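Local structure of beta-d-glucoside glucohydrolase (Hypocrea jecorina, 3ZYZ) at residues A157-L162 with S199-Y204; T171-P176 with V207-A212; T235-Q240 with S254-D259; M380-G385 with G442-E447. The protein probably hydrolyses terminal, non-reducing beta-D-glucosyl residues with release of beta-D-glucose, as a family 3 glycoside hydrolase of cellulose degradation. All blocks are in the same frame, centred on the assembly; numbering follows the deposited sequence.

Contact 1. Residues A157-L162 with S199-Y204; sequences AKHYIL and SVMCSY. With BGC (beta-D-glucopyranose), chain D.
Ala157-Tyr160 and Ser199-Cys202 run as neighbouring parallel strands, 4.7 Å apart at closest approach and 27° out of line. The backbone bonds Ala157 N to Ser199 O and Met201 N to Ala157 O set the first register. Tyr160 N then reaches Met201 O at 2.8 Å, nearly straight and in the carbonyl plane. Between Ala157 and Tyr160 the register slips by one residue, a beta bulge, and the peptide bond before His159 is cis. Lys158 and Met201 lie side by side, CB to CB at 3.7 Å. The extended Met201 chain brings SD to 4.0 Å from CD2 of His159, and the bend at chi3 puts CE near glucose O4. On the other side of the sheet, Val200 CG1 packs on Tyr160 CB at 3.7 Å. The extended Lys158 chain carries NZ to the glucose, with O3 at 2.9 Å and O4 at 3.0 Å. His159 NE2 meets the same O3 at 2.7 Å in an almost straight bond. Lys158 NZ also binds Leu110 O. A methionine in place of Lys158 would probably leave glucose O4 and Leu110 O without this donor. The strand ends thus form part of the sugar site of the TIM-barrel-type domain, where glucose O3 is gripped by two side chains.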
# COMPACT_ATOMS: atom_id res chain seq x y z
N ALA A 157 -11.44 0.31 -0.80
CA ALA A 157 -10.35 -0.00 -1.73
C ALA A 157 -10.25 1.11 -2.77
O ALA A 157 -11.21 1.39 -3.50
CB ALA A 157 -10.59 -1.35 -2.40
N LYS A 158 -9.09 1.77 -2.80
CA LYS A 158 -8.83 2.83 -3.79
C LYS A 158 -7.42 2.66 -4.41
O LYS A 158 -6.60 1.97 -3.82
CB LYS A 158 -9.03 4.22 -3.14
CG LYS A 158 -7.97 4.59 -2.09
CD LYS A 158 -8.33 5.88 -1.38
CE LYS A 158 -7.11 6.46 -0.68
NZ LYS A 158 -7.44 7.59 0.24
N HIS A 159 -7.12 3.21 -5.58
CA HIS A 159 -8.05 3.95 -6.44
C HIS A 159 -8.26 3.16 -7.70
O HIS A 159 -7.29 2.76 -8.36
CB HIS A 159 -7.48 5.31 -6.85
CG HIS A 159 -7.02 6.14 -5.70
ND1 HIS A 159 -5.74 6.06 -5.20
CD2 HIS A 159 -7.65 7.08 -4.97
CE1 HIS A 159 -5.61 6.91 -4.20
NE2 HIS A 159 -6.76 7.54 -4.04
N TYR A 160 -9.52 2.97 -8.05
CA TYR A 160 -9.92 2.08 -9.13
C TYR A 160 -10.24 2.87 -10.39
O TYR A 160 -11.33 3.42 -10.51
CB TYR A 160 -11.13 1.26 -8.67
CG TYR A 160 -11.60 0.19 -9.61
CD1 TYR A 160 -10.98 -1.06 -9.65
CD2 TYR A 160 -12.70 0.40 -10.44
CE1 TYR A 160 -11.42 -2.05 -10.51
CE2 TYR A 160 -13.16 -0.60 -11.30
CZ TYR A 160 -12.50 -1.82 -11.33
OH TYR A 160 -12.94 -2.82 -12.19
N ILE A 161 -9.33 2.90 -11.38
CA ILE A 161 -8.14 2.02 -11.48
C ILE A 161 -7.17 2.66 -12.48
O ILE A 161 -7.57 3.52 -13.27
CB ILE A 161 -8.56 0.59 -11.94
CG1 ILE A 161 -7.39 -0.41 -11.83
CG2 ILE A 161 -9.18 0.62 -13.34
CD1 ILE A 161 -7.81 -1.85 -12.02
N LEU A 162 -5.90 2.25 -12.43
CA LEU A 162 -4.84 2.71 -13.35
C LEU A 162 -4.44 4.19 -13.16
O LEU A 162 -4.03 4.87 -14.11
CB LEU A 162 -5.19 2.44 -14.83
CG LEU A 162 -5.75 1.09 -15.27
CD1 LEU A 162 -6.15 1.15 -16.73
CD2 LEU A 162 -4.74 -0.02 -15.03
N SER A 199 -16.56 -0.90 0.24
CA SER A 199 -16.60 0.12 -0.79
C SER A 199 -15.34 0.11 -1.64
O SER A 199 -14.29 -0.40 -1.21
CB SER A 199 -16.80 1.50 -0.14
OG SER A 199 -16.89 2.51 -1.12
N VAL A 200 -15.47 0.66 -2.84
CA VAL A 200 -14.37 0.82 -3.77
C VAL A 200 -14.47 2.26 -4.24
O VAL A 200 -15.59 2.77 -4.46
CB VAL A 200 -14.49 -0.15 -4.95
CG1 VAL A 200 -13.59 0.28 -6.11
CG2 VAL A 200 -14.14 -1.61 -4.50
N MET A 201 -13.34 2.94 -4.36
CA MET A 201 -13.35 4.32 -4.88
C MET A 201 -12.80 4.40 -6.31
O MET A 201 -11.65 4.02 -6.55
CB MET A 201 -12.53 5.23 -3.97
CG MET A 201 -12.54 6.71 -4.38
SD MET A 201 -11.28 7.64 -3.48
CE MET A 201 -11.91 7.58 -1.80
N CYS A 202 -13.60 4.91 -7.25
CA CYS A 202 -13.12 5.04 -8.64
C CYS A 202 -12.21 6.25 -8.80
O CYS A 202 -12.39 7.25 -8.10
CB CYS A 202 -14.27 5.04 -9.67
SG CYS A 202 -15.63 6.18 -9.36
N SER A 203 -11.23 6.14 -9.70
CA SER A 203 -10.15 7.12 -9.77
C SER A 203 -10.45 8.37 -10.61
O SER A 203 -11.51 8.48 -11.23
CB SER A 203 -8.86 6.45 -10.26
OG SER A 203 -9.05 5.86 -11.54
N TYR A 204 -9.47 9.27 -10.62
CA TYR A 204 -9.48 10.53 -11.36
C TYR A 204 -9.25 10.40 -12.86
O TYR A 204 -9.76 11.21 -13.63
CB TYR A 204 -8.37 11.44 -10.82
CG TYR A 204 -8.76 12.22 -9.59
CD1 TYR A 204 -9.87 13.08 -9.61
CD2 TYR A 204 -8.03 12.11 -8.40
CE1 TYR A 204 -10.24 13.80 -8.49
CE2 TYR A 204 -8.40 12.83 -7.26
CZ TYR A 204 -9.51 13.68 -7.32
OH TYR A 204 -9.89 14.39 -6.22
C2 BGC D . -7.66 11.50 -3.04
C3 BGC D . -8.29 10.33 -2.31
C4 BGC D . -8.87 10.84 -1.00
C5 BGC D . -9.87 11.99 -1.26
C6 BGC D . -10.48 12.54 0.02
C1 BGC D . -8.64 12.68 -3.18
O1 BGC D . -7.97 13.79 -3.72
O2 BGC D . -7.22 11.01 -4.29
O3 BGC D . -7.27 9.37 -2.08
O4 BGC D . -9.46 9.78 -0.29
O5 BGC D . -9.21 13.05 -1.93
O6 BGC D . -9.49 13.27 0.72

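Contact 2. Residues T171-P176 with V207-A212; sequences TISSNP and VNTTWA. With NAG (2-acetamido-2-deoxy-beta-D-glucopyranose), chain C.
Ser173 reaches across with its hydroxyl to the turn at Asn208 and Thr209. Its OG, anti to the backbone N (chi1 -174°), accepts a hydrogen bond from Thr209 N at 2.6 Å. The bond is fairly straight, with an angle of 158° at the hydrogen. An alanine in place of Ser173 would remove this acceptor and is likely to leave the Thr209 N-H without its mate in 171-176. Ser174 follows with a backbone bond: its O takes the N-H of Asn208 at 3.1 Å, the donor lying above the carbonyl plane. The same oxygen receives a CA-H contact from Val207. Ser174 and Val207 pair as a parallel beta bridge, and both side chains lie on one face of the sheet. The Ser174 hydroxyl turns to Leu162 O. Residues 207-212 double back here in a type I' beta turn from Val207 to Thr210, closing a hairpin in a small mixed sheet; Val207 N to Thr210 O and Thr210 N to Val207 O join its two arms. Asn208, at the turn, is N-glycosylated: its ND2 is bonded to C1 of the N-acetylglucosamine. Further along, Asn175 sets its CB 3.8 Å from Asn208 OD1, and its CB also lies 3.5 Å from O7 of the sugar. At Pro176 the link is through water 1, which donates to Pro176 O at 3.1 Å and to Asn208 OD1 at 3.0 Å.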
# COMPACT_ATOMS: atom_id res chain seq x y z
N THR A 171 -6.91 14.06 -16.08
CA THR A 171 -7.11 14.16 -17.54
C THR A 171 -6.50 13.00 -18.34
O THR A 171 -7.06 12.58 -19.35
CB THR A 171 -6.58 15.49 -18.11
OG1 THR A 171 -5.19 15.64 -17.78
CG2 THR A 171 -7.35 16.68 -17.52
N ILE A 172 -5.35 12.49 -17.88
CA ILE A 172 -4.64 11.41 -18.58
C ILE A 172 -5.52 10.17 -18.76
O ILE A 172 -6.32 9.83 -17.88
CB ILE A 172 -3.30 11.02 -17.85
CG1 ILE A 172 -2.34 10.33 -18.82
CG2 ILE A 172 -3.56 10.19 -16.60
CD1 ILE A 172 -0.94 10.04 -18.26
N SER A 173 -5.38 9.51 -19.90
CA SER A 173 -6.05 8.23 -20.13
C SER A 173 -5.03 7.11 -20.01
O SER A 173 -3.98 7.14 -20.68
CB SER A 173 -6.73 8.22 -21.51
OG SER A 173 -7.52 7.05 -21.70
N SER A 174 -5.32 6.13 -19.16
CA SER A 174 -4.49 4.91 -19.04
C SER A 174 -5.06 3.85 -19.96
O SER A 174 -6.20 3.43 -19.77
CB SER A 174 -4.50 4.40 -17.60
OG SER A 174 -3.82 5.29 -16.72
N ASN A 175 -4.29 3.41 -20.95
CA ASN A 175 -4.82 2.59 -22.04
C ASN A 175 -4.22 1.17 -22.25
O ASN A 175 -3.91 0.80 -23.39
CB ASN A 175 -4.70 3.36 -23.37
CG ASN A 175 -5.40 4.71 -23.34
OD1 ASN A 175 -6.32 4.93 -22.54
ND2 ASN A 175 -4.98 5.61 -24.22
N PRO A 176 -4.09 0.37 -21.18
CA PRO A 176 -3.44 -0.94 -21.39
C PRO A 176 -4.33 -1.92 -22.14
O PRO A 176 -5.53 -1.67 -22.29
CB PRO A 176 -3.23 -1.46 -19.97
CG PRO A 176 -4.37 -0.89 -19.20
CD PRO A 176 -4.61 0.50 -19.80
N VAL A 207 -9.75 5.66 -18.46
CA VAL A 207 -9.33 4.32 -18.84
C VAL A 207 -9.84 4.12 -20.27
O VAL A 207 -11.07 4.06 -20.48
CB VAL A 207 -9.91 3.25 -17.88
CG1 VAL A 207 -9.55 1.83 -18.35
CG2 VAL A 207 -9.46 3.49 -16.43
N ASN A 208 -8.91 4.08 -21.23
CA ASN A 208 -9.24 4.03 -22.66
C ASN A 208 -10.13 5.18 -23.11
O ASN A 208 -11.11 4.96 -23.83
CB ASN A 208 -9.93 2.71 -23.06
CG ASN A 208 -8.96 1.59 -23.36
OD1 ASN A 208 -7.90 1.46 -22.72
ND2 ASN A 208 -9.33 0.74 -24.33
N THR A 209 -9.78 6.41 -22.70
CA THR A 209 -10.54 7.64 -23.03
C THR A 209 -11.80 7.90 -22.18
O THR A 209 -12.44 8.96 -22.34
CB THR A 209 -10.92 7.79 -24.54
OG1 THR A 209 -12.01 6.91 -24.86
CG2 THR A 209 -9.72 7.52 -25.48
N THR A 210 -12.16 6.98 -21.30
CA THR A 210 -13.36 7.13 -20.47
C THR A 210 -13.00 7.35 -19.01
O THR A 210 -12.28 6.55 -18.41
CB THR A 210 -14.29 5.90 -20.59
OG1 THR A 210 -14.65 5.69 -21.96
CG2 THR A 210 -15.55 6.09 -19.76
N TRP A 211 -13.49 8.43 -18.41
CA TRP A 211 -13.18 8.69 -17.01
C TRP A 211 -13.58 7.50 -16.17
O TRP A 211 -14.65 6.92 -16.37
CB TRP A 211 -13.85 9.96 -16.51
CG TRP A 211 -12.94 11.13 -16.66
CD1 TRP A 211 -11.72 11.29 -16.07
CD2 TRP A 211 -13.16 12.30 -17.44
NE1 TRP A 211 -11.16 12.49 -16.43
CE2 TRP A 211 -12.03 13.13 -17.28
CE3 TRP A 211 -14.21 12.73 -18.26
CZ2 TRP A 211 -11.91 14.37 -17.91
CZ3 TRP A 211 -14.09 13.95 -18.90
CH2 TRP A 211 -12.95 14.76 -18.72
N ALA A 212 -12.70 7.13 -15.23
CA ALA A 212 -12.85 5.92 -14.43
C ALA A 212 -14.17 5.90 -13.68
O ALA A 212 -14.75 4.83 -13.49
CB ALA A 212 -11.68 5.76 -13.47
C1 NAG C . -8.58 -0.42 -24.76
C2 NAG C . -7.32 -0.73 -25.57
C3 NAG C . -7.24 -2.19 -26.05
C4 NAG C . -7.65 -3.17 -24.95
C5 NAG C . -9.03 -2.76 -24.44
C6 NAG C . -9.61 -3.73 -23.40
C7 NAG C . -6.40 1.15 -26.90
C8 NAG C . -6.55 1.95 -28.17
N2 NAG C . -7.28 0.16 -26.72
O3 NAG C . -5.94 -2.50 -26.51
O4 NAG C . -7.59 -4.52 -25.40
O5 NAG C . -8.90 -1.48 -23.87
O6 NAG C . -9.04 -3.49 -22.13
O7 NAG C . -5.50 1.42 -26.11
O HOH W 1 -7.82 -0.63 -20.53

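Contact 3. Residues T235-Q240 with S254-D259; sequences TDWNAQ and SMPGTD. With BGC (beta-D-glucopyranose), chain D.
The Trp237 indole lies between protein and sugar. C6 of the bound glucose sits 3.6 Å above one face. Met255 and Pro256 take the opposite face. Met255 CB is 3.7 Å from the centroid of the six-membered ring, a CH-pi contact. Pro256 CD makes a second CH-pi contact, 3.8 Å from the centroid of the five-membered ring. The bend at chi2 (-69°) folds Met255 SD back beside the six-membered ring, an oblique Met-aromatic contact. Trp237 NE1 is hydrogen-bonded to Val43 O. Trp37 packs edge-to-face with the indole.

A backbone bond ties the turn to Met255. Asn238 N donates to Met255 O at 3.0 Å, almost straight (174°), in the carbonyl plane and on a lone pair. Met255 O also accepts from water 2, which receives a hydrogen bond from Gln240 N in turn. This buried carbonyl thus holds two donors. The peptide bond before Pro256 is cis. Asp236 to Ala239 form a type II beta turn, closed by Ala239 N to Asp236 O.

Asn238 CG lies 3.4 Å from Asp259 CB, the two side chains side by side. Their flat groups are turned 68° apart. Asn238 OD1 binds Asn264 and Asp259 OD1 binds Asn263, so their polar ends are held by other residues. The Ser254 hydroxyl faces Gln240 OE1, but this bond is modelled implausibly short and its length is doubtful.

Asp236 OD2 takes a hydrogen bond from glucose O2 at 2.8 Å. One side of the glucose thus meets an aromatic face backed by apolar groups, and O2 is fixed by the Asp236 side chain.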
# COMPACT_ATOMS: atom_id res chain seq x y z
N THR A 235 -16.97 7.95 -5.89
CA THR A 235 -16.00 8.70 -6.68
C THR A 235 -14.81 9.10 -5.83
O THR A 235 -14.92 9.22 -4.61
CB THR A 235 -16.60 10.01 -7.24
OG1 THR A 235 -17.03 10.83 -6.16
CG2 THR A 235 -17.78 9.75 -8.17
N ASP A 236 -13.66 9.31 -6.48
CA ASP A 236 -12.62 10.09 -5.84
C ASP A 236 -13.18 11.52 -5.79
O ASP A 236 -14.23 11.80 -6.38
CB ASP A 236 -11.29 9.99 -6.59
CG ASP A 236 -10.09 10.27 -5.67
OD1 ASP A 236 -10.21 11.13 -4.74
OD2 ASP A 236 -9.04 9.63 -5.86
N TRP A 237 -12.52 12.41 -5.06
CA TRP A 237 -13.11 13.71 -4.73
C TRP A 237 -13.25 14.64 -5.94
O TRP A 237 -12.27 15.20 -6.43
CB TRP A 237 -12.38 14.36 -3.55
CG TRP A 237 -13.09 14.19 -2.20
CD1 TRP A 237 -13.35 15.17 -1.30
CD2 TRP A 237 -13.61 12.98 -1.63
NE1 TRP A 237 -13.99 14.65 -0.20
CE2 TRP A 237 -14.17 13.31 -0.38
CE3 TRP A 237 -13.66 11.65 -2.06
CZ2 TRP A 237 -14.78 12.36 0.44
CZ3 TRP A 237 -14.26 10.70 -1.23
CH2 TRP A 237 -14.81 11.06 0.01
N ASN A 238 -14.50 14.78 -6.40
CA ASN A 238 -14.86 15.51 -7.63
C ASN A 238 -14.30 14.84 -8.89
O ASN A 238 -13.90 15.49 -9.85
CB ASN A 238 -14.48 17.00 -7.58
CG ASN A 238 -15.14 17.80 -8.70
OD1 ASN A 238 -16.36 17.86 -8.79
ND2 ASN A 238 -14.33 18.41 -9.56
N ALA A 239 -14.31 13.51 -8.87
CA ALA A 239 -13.88 12.70 -9.99
C ALA A 239 -15.06 12.39 -10.91
O ALA A 239 -14.89 11.75 -11.95
CB ALA A 239 -13.24 11.41 -9.48
N GLN A 240 -16.26 12.83 -10.51
CA GLN A 240 -17.49 12.65 -11.30
C GLN A 240 -17.60 13.71 -12.40
O GLN A 240 -17.33 14.89 -12.16
CB GLN A 240 -18.70 12.73 -10.38
CG GLN A 240 -20.02 12.31 -11.01
CD GLN A 240 -21.17 12.36 -10.00
OE1 GLN A 240 -21.08 13.05 -8.98
NE2 GLN A 240 -22.25 11.64 -10.28
N SER A 254 -21.81 9.86 -5.05
CA SER A 254 -21.16 11.10 -5.45
C SER A 254 -20.42 11.80 -4.30
O SER A 254 -21.05 12.36 -3.39
CB SER A 254 -22.22 12.06 -6.01
OG SER A 254 -21.60 13.16 -6.64
N MET A 255 -19.08 11.79 -4.35
CA MET A 255 -18.22 12.37 -3.30
C MET A 255 -17.30 13.49 -3.80
O MET A 255 -16.67 13.36 -4.86
CB MET A 255 -17.36 11.28 -2.65
CG MET A 255 -18.07 10.48 -1.58
SD MET A 255 -18.45 11.40 -0.07
CE MET A 255 -20.19 10.99 0.07
N PRO A 256 -17.22 14.60 -3.05
CA PRO A 256 -17.93 14.88 -1.81
C PRO A 256 -19.28 15.55 -2.03
O PRO A 256 -19.98 15.85 -1.05
CB PRO A 256 -16.99 15.85 -1.10
CG PRO A 256 -16.33 16.56 -2.21
CD PRO A 256 -16.27 15.67 -3.39
N GLY A 257 -19.64 15.79 -3.29
CA GLY A 257 -20.96 16.31 -3.63
C GLY A 257 -20.85 17.51 -4.54
O GLY A 257 -21.71 17.72 -5.41
N THR A 258 -19.80 18.29 -4.31
CA THR A 258 -19.44 19.40 -5.18
C THR A 258 -17.94 19.39 -5.37
O THR A 258 -17.22 18.66 -4.67
CB THR A 258 -19.88 20.76 -4.56
OG1 THR A 258 -19.15 20.99 -3.34
CG2 THR A 258 -21.38 20.79 -4.28
N ASP A 259 -17.44 20.19 -6.30
CA ASP A 259 -16.00 20.44 -6.39
C ASP A 259 -15.57 21.35 -5.22
O ASP A 259 -16.40 21.74 -4.39
CB ASP A 259 -15.60 21.01 -7.76
CG ASP A 259 -16.09 22.44 -8.00
OD1 ASP A 259 -16.52 23.14 -7.05
OD2 ASP A 259 -16.02 22.87 -9.17
C2 BGC D . -7.66 11.50 -3.04
C3 BGC D . -8.29 10.33 -2.31
C4 BGC D . -8.87 10.84 -1.00
C5 BGC D . -9.87 11.99 -1.26
C6 BGC D . -10.48 12.54 0.02
C1 BGC D . -8.64 12.68 -3.18
O1 BGC D . -7.97 13.79 -3.72
O2 BGC D . -7.22 11.01 -4.29
O3 BGC D . -7.27 9.37 -2.08
O4 BGC D . -9.46 9.78 -0.29
O5 BGC D . -9.21 13.05 -1.93
O6 BGC D . -9.49 13.27 0.72
O HOH W 2 -17.29 13.24 -7.41

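Contact 4. Residues M380-G385 with G442-E447; sequences MGWGSG and GYITVE. With BGC (beta-D-glucopyranose), chain D.
This is an apolar contact between two loops of the C-terminal domain, one after strand 348-352 and one after strand 430-437. No clear hydrogen bond crosses it. Trp382 is the centre. Val446 lies over one face of its indole. Val446 CG2 stands 3.6 Å from the centroid of the six-membered ring and only 8° off the normal, a CH-pi contact. Val446 CB is 3.5 Å from CZ3 of Trp382. Ile444 covers the pyrrole end, its CB 3.9 Å from Trp382 CD1, and the two side chains slide past each other in opposite directions. The Trp382 CG sits between the backbone N and the carbonyl carbon (chi1 68°), which lays the ring against Ile444 and Val446.

At Gly383, Tyr443 brings its OH to 3.3 Å from Gly383 C. That hydroxyl is hydrogen-bonded to Asp370. The Gly383 backbone angles themselves call for glycine.

Ser384 turns to the site. Its OG is hydrogen-bonded to Glu441, the residue just before the second loop, and takes a weak bond from glucose O3 at 3.4 Å. Glu441 binds the sugar as well. In this family-3 fold, the two loops thus bring part of the C-terminal domain to the glucose held by the barrel-type domain.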
# COMPACT_ATOMS: atom_id res chain seq x y z
N MET A 380 6.43 9.97 6.35
CA MET A 380 5.45 9.63 5.29
C MET A 380 5.43 10.66 4.18
O MET A 380 5.99 11.75 4.33
CB MET A 380 4.03 9.48 5.89
CG MET A 380 3.40 10.76 6.43
SD MET A 380 1.89 10.54 7.42
CE MET A 380 2.48 9.48 8.73
N GLY A 381 4.75 10.33 3.08
CA GLY A 381 4.62 11.25 1.94
C GLY A 381 3.56 12.29 2.23
O GLY A 381 3.05 12.36 3.35
N TRP A 382 3.21 13.09 1.22
CA TRP A 382 2.22 14.17 1.43
C TRP A 382 0.87 13.93 0.73
O TRP A 382 0.77 13.12 -0.20
CB TRP A 382 2.79 15.55 1.04
CG TRP A 382 3.06 15.78 -0.43
CD1 TRP A 382 2.13 15.96 -1.41
CD2 TRP A 382 4.34 15.87 -1.07
NE1 TRP A 382 2.75 16.13 -2.62
CE2 TRP A 382 4.10 16.09 -2.44
CE3 TRP A 382 5.66 15.78 -0.61
CZ2 TRP A 382 5.14 16.23 -3.37
CZ3 TRP A 382 6.69 15.91 -1.54
CH2 TRP A 382 6.42 16.13 -2.91
N GLY A 383 -0.17 14.62 1.20
CA GLY A 383 -1.47 14.61 0.52
C GLY A 383 -2.58 14.17 1.44
O GLY A 383 -2.46 14.28 2.67
N SER A 384 -3.65 13.64 0.85
CA SER A 384 -4.82 13.19 1.60
C SER A 384 -4.51 11.97 2.47
O SER A 384 -5.25 11.66 3.42
CB SER A 384 -5.96 12.86 0.63
OG SER A 384 -5.68 11.67 -0.10
N GLY A 385 -3.42 11.28 2.14
CA GLY A 385 -3.03 10.09 2.89
C GLY A 385 -2.11 10.33 4.07
O GLY A 385 -1.66 9.38 4.71
N GLY A 442 -0.71 14.84 -6.08
CA GLY A 442 -0.38 15.88 -7.04
C GLY A 442 -1.16 17.19 -6.99
O GLY A 442 -1.48 17.74 -8.03
N TYR A 443 -1.46 17.68 -5.79
CA TYR A 443 -1.97 19.06 -5.63
C TYR A 443 -1.02 19.92 -4.79
O TYR A 443 -1.31 21.10 -4.52
CB TYR A 443 -3.40 19.09 -5.04
CG TYR A 443 -3.50 18.55 -3.63
CD1 TYR A 443 -3.67 17.18 -3.40
CD2 TYR A 443 -3.41 19.40 -2.52
CE1 TYR A 443 -3.76 16.67 -2.11
CE2 TYR A 443 -3.50 18.89 -1.22
CZ TYR A 443 -3.66 17.52 -1.02
OH TYR A 443 -3.76 17.00 0.26
N ILE A 444 0.09 19.32 -4.36
CA ILE A 444 1.11 20.08 -3.64
C ILE A 444 2.45 19.91 -4.34
O ILE A 444 2.88 18.78 -4.62
CB ILE A 444 1.28 19.65 -2.15
CG1 ILE A 444 -0.07 19.46 -1.46
CG2 ILE A 444 2.11 20.70 -1.40
CD1 ILE A 444 0.03 19.10 0.04
N THR A 445 3.11 21.03 -4.62
CA THR A 445 4.46 21.01 -5.17
C THR A 445 5.42 21.32 -4.04
O THR A 445 5.34 22.38 -3.44
CB THR A 445 4.62 21.99 -6.37
OG1 THR A 445 3.73 21.59 -7.42
CG2 THR A 445 6.05 21.97 -6.92
N VAL A 446 6.28 20.36 -3.71
CA VAL A 446 7.19 20.48 -2.58
C VAL A 446 8.62 20.45 -3.11
O VAL A 446 9.03 19.47 -3.71
CB VAL A 446 6.95 19.36 -1.53
CG1 VAL A 446 7.98 19.41 -0.40
CG2 VAL A 446 5.55 19.45 -0.96
N GLU A 447 9.35 21.56 -2.90
CA GLU A 447 10.73 21.73 -3.37
C GLU A 447 10.85 21.39 -4.85
O GLU A 447 11.71 20.61 -5.25
CB GLU A 447 11.72 20.90 -2.55
CG GLU A 447 11.65 21.17 -1.06
CD GLU A 447 12.77 20.53 -0.28
OE1 GLU A 447 13.85 20.30 -0.86
OE2 GLU A 447 12.57 20.26 0.93
C2 BGC D . -7.66 11.50 -3.04
C3 BGC D . -8.29 10.33 -2.31
C4 BGC D . -8.87 10.84 -1.00
C5 BGC D . -9.87 11.99 -1.26
C6 BGC D . -10.48 12.54 0.02
C1 BGC D . -8.64 12.68 -3.18
O1 BGC D . -7.97 13.79 -3.72
O2 BGC D . -7.22 11.01 -4.29
O3 BGC D . -7.27 9.37 -2.08
O4 BGC D . -9.46 9.78 -0.29
O5 BGC D . -9.21 13.05 -1.93
O6 BGC D . -9.49 13.27 0.72

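Contacts 1, 3 and 4 are buried and all touch the glucose. Contact 2 is partly buried and bears a glycan instead. The segments of contacts 1 and 2 alternate along the chain, and the two contacts touch, with Leu162 packing on Pro176 and Ser203 on Ala212. Contact 1 also meets contact 3, through Tyr204 OH to Trp237 O and Cys202 O to Asp236 N. Contact 4 belongs to the C-terminal domain range, the others to the N-terminal one; it touches none of them, and shares the glucose with contacts 1 and 3. Contact 1 rests on strand hydrogen bonds, contact 2 on a hairpin turn and water, contact 3 on indole packing with polar links, and contact 4 on apolar packing.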